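Local coordinates for DUF3013 family protein (Enterococcus faecalis, PDB 3NAT), which is of unknown function and belongs to the DUF3013 family, with an alpha-beta half-sandwich fold, at residues A[41-53]-A[115-127]. Numbering follows the deposited sequence.
Sequences VRLYAENNEQVAI and LDEGQSDLLDFLS
Leu43 and Ala45 face the last turns of the helix, their CA atoms lying nearest those of Gln119 and Leu123. Strand 41-46 and helix 115-125 run the same way, 30° apart, with axes 9.0 Å from each other at closest approach. Past the strand, the loop turns back so that Val51 comes level with Leu126. At the Val41 end, the branched ends of Val41 and Leu115 meet methyl to methyl at a slant, CG1 of Val41 on CD2 of Leu115 (3.8 Å) and CG2 on CD1. Leu43 keeps CG anti to its carbonyl carbon (chi1 -60°) and lowers CD1 onto the helix backbone where Gly118 has no side chain, 3.8 Å from Gly118 C. Gln119 bends at chi2 (65°) and brings its amide up beside the strand; its OE1 lies 3.4 Å from Tyr44 O, two acceptors that do not bond. Leu122 CD2 rises to 3.5 Å from Ala45 CB, while Leu126 CD1 reaches the same methyl from further along, 3.9 Å from Ala45 CB. Beyond the strand, Val51 CG2 rests 3.7 Å from Leu126 O, and Ile53 CG1 meets the Phe125 ring at its edge, 4.2 Å from CE2. Within the second segment, Ser127 OG donates to Leu123 O. Ile66 of the adjoining strand touches both Ala45 and Leu126, and Phe134 packs on Leu122 and Phe125. The contact is apolar packing of the long helix 101-125 against one face of a mixed sheet, the two-layer build of an alpha-beta half sandwich.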
loop_
_atom_site.group_PDB
_atom_site.type_symbol
_atom_site.label_atom_id
_atom_site.label_comp_id
_atom_site.label_asym_id
_atom_site.label_seq_id
_atom_site.Cartn_x
_atom_site.Cartn_y
_atom_site.Cartn_z
ATOM N N VAL A 41 15.384 -10.223 -5.088
ATOM C CA VAL A 41 16.441 -9.772 -5.956
ATOM C C VAL A 41 17.756 -9.783 -5.177
ATOM O O VAL A 41 17.812 -9.292 -4.047
ATOM C CB VAL A 41 16.089 -8.360 -6.446
ATOM C CG1 VAL A 41 17.280 -7.443 -6.391
ATOM C CG2 VAL A 41 15.496 -8.418 -7.836
ATOM N N ARG A 42 18.800 -10.368 -5.759
ATOM C CA ARG A 42 20.099 -10.413 -5.092
ATOM C C ARG A 42 21.237 -10.008 -6.006
ATOM O O ARG A 42 21.405 -10.576 -7.078
ATOM C CB ARG A 42 20.392 -11.813 -4.552
ATOM C CG ARG A 42 19.557 -12.223 -3.368
ATOM C CD ARG A 42 18.864 -13.531 -3.653
ATOM N NE ARG A 42 18.836 -14.397 -2.482
ATOM C CZ ARG A 42 18.677 -15.714 -2.545
ATOM N NH1 ARG A 42 18.663 -16.438 -1.433
ATOM N NH2 ARG A 42 18.537 -16.308 -3.725
ATOM N N LEU A 43 22.027 -9.037 -5.569
ATOM C CA LEU A 43 23.286 -8.717 -6.230
ATOM C C LEU A 43 24.471 -9.258 -5.432
ATOM O O LEU A 43 24.456 -9.267 -4.203
ATOM C CB LEU A 43 23.435 -7.207 -6.419
ATOM C CG LEU A 43 22.355 -6.528 -7.263
ATOM C CD1 LEU A 43 22.661 -5.050 -7.480
ATOM C CD2 LEU A 43 22.202 -7.239 -8.595
ATOM N N TYR A 44 25.498 -9.714 -6.138
ATOM C CA TYR A 44 26.730 -10.145 -5.493
ATOM C C TYR A 44 27.911 -9.328 -6.003
ATOM O O TYR A 44 27.882 -8.800 -7.112
ATOM C CB TYR A 44 26.975 -11.633 -5.732
ATOM C CG TYR A 44 25.857 -12.523 -5.234
ATOM C CD1 TYR A 44 25.750 -12.857 -3.892
ATOM C CD2 TYR A 44 24.914 -13.034 -6.109
ATOM C CE1 TYR A 44 24.725 -13.677 -3.436
ATOM C CE2 TYR A 44 23.892 -13.854 -5.666
ATOM C CZ TYR A 44 23.799 -14.172 -4.329
ATOM O OH TYR A 44 22.777 -14.987 -3.892
ATOM N N ALA A 45 28.942 -9.216 -5.177
ATOM C CA ALA A 45 30.164 -8.521 -5.561
ATOM C C ALA A 45 31.322 -8.992 -4.693
ATOM O O ALA A 45 31.133 -9.379 -3.539
ATOM C CB ALA A 45 29.987 -7.016 -5.454
ATOM N N GLU A 46 32.522 -8.962 -5.260
ATOM C CA GLU A 46 33.703 -9.450 -4.566
ATOM C C GLU A 46 34.318 -8.348 -3.708
ATOM O O GLU A 46 34.612 -7.260 -4.200
ATOM C CB GLU A 46 34.718 -9.977 -5.579
ATOM C CG GLU A 46 35.893 -10.708 -4.963
ATOM C CD GLU A 46 36.926 -11.102 -5.996
ATOM O OE1 GLU A 46 38.100 -11.312 -5.615
ATOM O OE2 GLU A 46 36.561 -11.192 -7.190
ATOM N N ASN A 47 34.502 -8.635 -2.420
ATOM C CA ASN A 47 35.078 -7.673 -1.482
ATOM C C ASN A 47 36.603 -7.772 -1.419
ATOM O O ASN A 47 37.149 -8.760 -0.926
ATOM C CB ASN A 47 34.485 -7.881 -0.089
ATOM C CG ASN A 47 34.754 -6.720 0.832
ATOM O OD1 ASN A 47 35.203 -5.660 0.394
ATOM N ND2 ASN A 47 34.475 -6.908 2.120
ATOM N N ASN A 48 37.287 -6.744 -1.911
ATOM C CA ASN A 48 38.742 -6.786 -2.018
ATOM C C ASN A 48 39.485 -6.052 -0.907
ATOM O O ASN A 48 40.171 -6.678 -0.102
ATOM C CB ASN A 48 39.194 -6.277 -3.386
ATOM C CG ASN A 48 38.867 -7.245 -4.500
ATOM O OD1 ASN A 48 38.717 -8.447 -4.269
ATOM N ND2 ASN A 48 38.761 -6.730 -5.720
ATOM N N GLU A 49 39.353 -4.727 -0.873
ATOM C CA GLU A 49 39.988 -3.913 0.165
ATOM C C GLU A 49 39.535 -4.351 1.559
ATOM O O GLU A 49 39.924 -3.760 2.567
ATOM C CB GLU A 49 39.701 -2.419 -0.075
ATOM C CG GLU A 49 39.884 -1.482 1.137
ATOM C CD GLU A 49 41.340 -1.213 1.507
ATOM O OE1 GLU A 49 42.248 -1.715 0.812
ATOM O OE2 GLU A 49 41.575 -0.489 2.501
ATOM N N GLN A 50 38.733 -5.408 1.613
ATOM C CA GLN A 50 38.136 -5.843 2.865
ATOM C C GLN A 50 37.564 -4.615 3.550
ATOM O O GLN A 50 37.667 -4.433 4.764
ATOM C CB GLN A 50 39.152 -6.574 3.740
ATOM C CG GLN A 50 39.684 -7.855 3.102
ATOM C CD GLN A 50 38.580 -8.716 2.503
ATOM O OE1 GLN A 50 38.751 -9.308 1.436
ATOM N NE2 GLN A 50 37.442 -8.788 3.186
ATOM N N VAL A 51 36.988 -3.760 2.712
ATOM C CA VAL A 51 36.190 -2.621 3.122
ATOM C C VAL A 51 35.243 -3.016 4.261
ATOM O O VAL A 51 34.551 -4.031 4.180
ATOM C CB VAL A 51 35.410 -2.062 1.898
ATOM C CG1 VAL A 51 34.210 -1.242 2.317
ATOM C CG2 VAL A 51 36.329 -1.244 0.993
ATOM N N ALA A 52 35.232 -2.216 5.326
ATOM C CA ALA A 52 34.452 -2.519 6.521
ATOM C C ALA A 52 33.005 -2.055 6.401
ATOM O O ALA A 52 32.735 -0.857 6.391
ATOM C CB ALA A 52 35.105 -1.882 7.734
ATOM N N ILE A 53 32.079 -3.006 6.326
ATOM C CA ILE A 53 30.655 -2.692 6.235
ATOM C C ILE A 53 29.984 -3.013 7.560
ATOM O O ILE A 53 30.543 -3.753 8.372
ATOM C CB ILE A 53 29.965 -3.513 5.114
ATOM C CG1 ILE A 53 30.273 -2.928 3.734
ATOM C CG2 ILE A 53 28.455 -3.559 5.312
ATOM C CD1 ILE A 53 31.649 -3.224 3.235
ATOM N N LEU A 115 18.583 -2.771 -11.843
ATOM C CA LEU A 115 19.597 -3.730 -11.426
ATOM C C LEU A 115 20.907 -3.498 -12.153
ATOM O O LEU A 115 21.974 -3.796 -11.634
ATOM C CB LEU A 115 19.110 -5.164 -11.647
ATOM C CG LEU A 115 17.938 -5.560 -10.743
ATOM C CD1 LEU A 115 17.551 -7.019 -10.871
ATOM C CD2 LEU A 115 18.296 -5.266 -9.316
ATOM N N ASP A 116 20.826 -2.982 -13.369
ATOM C CA ASP A 116 22.030 -2.646 -14.096
ATOM C C ASP A 116 22.713 -1.568 -13.283
ATOM O O ASP A 116 23.822 -1.751 -12.785
ATOM C CB ASP A 116 21.695 -2.092 -15.481
ATOM C CG ASP A 116 21.346 -3.173 -16.486
ATOM O OD1 ASP A 116 21.516 -4.374 -16.180
ATOM O OD2 ASP A 116 20.897 -2.803 -17.592
ATOM N N GLU A 117 22.027 -0.440 -13.147
ATOM C CA GLU A 117 22.581 0.699 -12.444
ATOM C C GLU A 117 22.975 0.251 -11.043
ATOM O O GLU A 117 23.961 0.720 -10.481
ATOM C CB GLU A 117 21.574 1.852 -12.412
ATOM C CG GLU A 117 22.179 3.202 -12.057
ATOM C CD GLU A 117 23.325 3.614 -12.975
ATOM O OE1 GLU A 117 23.401 3.102 -14.117
ATOM O OE2 GLU A 117 24.149 4.460 -12.552
ATOM N N GLY A 118 22.212 -0.690 -10.500
ATOM C CA GLY A 118 22.505 -1.248 -9.196
ATOM C C GLY A 118 23.884 -1.866 -9.154
ATOM O O GLY A 118 24.721 -1.484 -8.348
ATOM N N GLN A 119 24.127 -2.823 -10.035
ATOM C CA GLN A 119 25.396 -3.536 -10.050
ATOM C C GLN A 119 26.560 -2.572 -10.260
ATOM O O GLN A 119 27.627 -2.743 -9.686
ATOM C CB GLN A 119 25.383 -4.602 -11.136
ATOM C CG GLN A 119 26.572 -5.519 -11.104
ATOM C CD GLN A 119 26.606 -6.359 -9.857
ATOM O OE1 GLN A 119 26.245 -7.541 -9.866
ATOM N NE2 GLN A 119 27.033 -5.751 -8.766
ATOM N N SER A 120 26.345 -1.554 -11.083
ATOM C CA SER A 120 27.351 -0.524 -11.296
ATOM C C SER A 120 27.673 0.139 -9.956
ATOM O O SER A 120 28.790 0.031 -9.461
ATOM C CB SER A 120 26.846 0.509 -12.307
ATOM O OG SER A 120 27.842 1.459 -12.641
ATOM N N ASP A 121 26.678 0.805 -9.377
ATOM C CA ASP A 121 26.803 1.465 -8.085
ATOM C C ASP A 121 27.452 0.596 -6.999
ATOM O O ASP A 121 28.177 1.108 -6.140
ATOM C CB ASP A 121 25.431 1.960 -7.615
ATOM C CG ASP A 121 24.891 3.092 -8.476
ATOM O OD1 ASP A 121 25.637 3.570 -9.356
ATOM O OD2 ASP A 121 23.728 3.511 -8.274
ATOM N N LEU A 122 27.196 -0.712 -7.034
ATOM C CA LEU A 122 27.772 -1.622 -6.047
ATOM C C LEU A 122 29.280 -1.718 -6.192
ATOM O O LEU A 122 30.015 -1.517 -5.230
ATOM C CB LEU A 122 27.162 -3.022 -6.142
ATOM C CG LEU A 122 27.626 -3.943 -5.008
ATOM C CD1 LEU A 122 27.362 -3.267 -3.670
ATOM C CD2 LEU A 122 26.942 -5.284 -5.047
ATOM N N LEU A 123 29.742 -2.038 -7.393
ATOM C CA LEU A 123 31.174 -2.054 -7.661
ATOM C C LEU A 123 31.841 -0.718 -7.308
ATOM O O LEU A 123 32.959 -0.691 -6.797
ATOM C CB LEU A 123 31.446 -2.431 -9.119
ATOM C CG LEU A 123 31.389 -3.927 -9.434
ATOM C CD1 LEU A 123 31.934 -4.731 -8.269
ATOM C CD2 LEU A 123 29.985 -4.381 -9.748
ATOM N N ASP A 124 31.148 0.385 -7.582
ATOM C CA ASP A 124 31.649 1.715 -7.254
ATOM C C ASP A 124 31.699 1.896 -5.748
ATOM O O ASP A 124 32.567 2.589 -5.221
ATOM C CB ASP A 124 30.754 2.801 -7.860
ATOM C CG ASP A 124 30.940 2.954 -9.358
ATOM O OD1 ASP A 124 31.400 1.993 -10.015
ATOM O OD2 ASP A 124 30.614 4.044 -9.878
ATOM N N PHE A 125 30.752 1.277 -5.059
ATOM C CA PHE A 125 30.689 1.354 -3.608
ATOM C C PHE A 125 31.983 0.849 -2.973
ATOM O O PHE A 125 32.582 1.530 -2.145
ATOM C CB PHE A 125 29.495 0.549 -3.103
ATOM C CG PHE A 125 29.281 0.635 -1.624
ATOM C CD1 PHE A 125 28.956 1.838 -1.030
ATOM C CD2 PHE A 125 29.380 -0.492 -0.831
ATOM C CE1 PHE A 125 28.750 1.915 0.332
ATOM C CE2 PHE A 125 29.172 -0.418 0.529
ATOM C CZ PHE A 125 28.857 0.786 1.110
ATOM N N LEU A 126 32.426 -0.333 -3.388
ATOM C CA LEU A 126 33.556 -1.005 -2.745
ATOM C C LEU A 126 34.941 -0.504 -3.155
ATOM O O LEU A 126 35.957 -1.019 -2.681
ATOM C CB LEU A 126 33.487 -2.499 -3.025
ATOM C CG LEU A 126 32.168 -3.169 -2.682
ATOM C CD1 LEU A 126 32.145 -4.561 -3.284
ATOM C CD2 LEU A 126 31.992 -3.206 -1.174
ATOM N N SER A 127 34.987 0.483 -4.041
ATOM C CA SER A 127 36.259 0.930 -4.590
ATOM C C SER A 127 36.367 2.445 -4.556
ATOM O O SER A 127 37.446 3.006 -4.745
ATOM C CB SER A 127 36.429 0.425 -6.022
ATOM O OG SER A 127 35.474 1.020 -6.884
#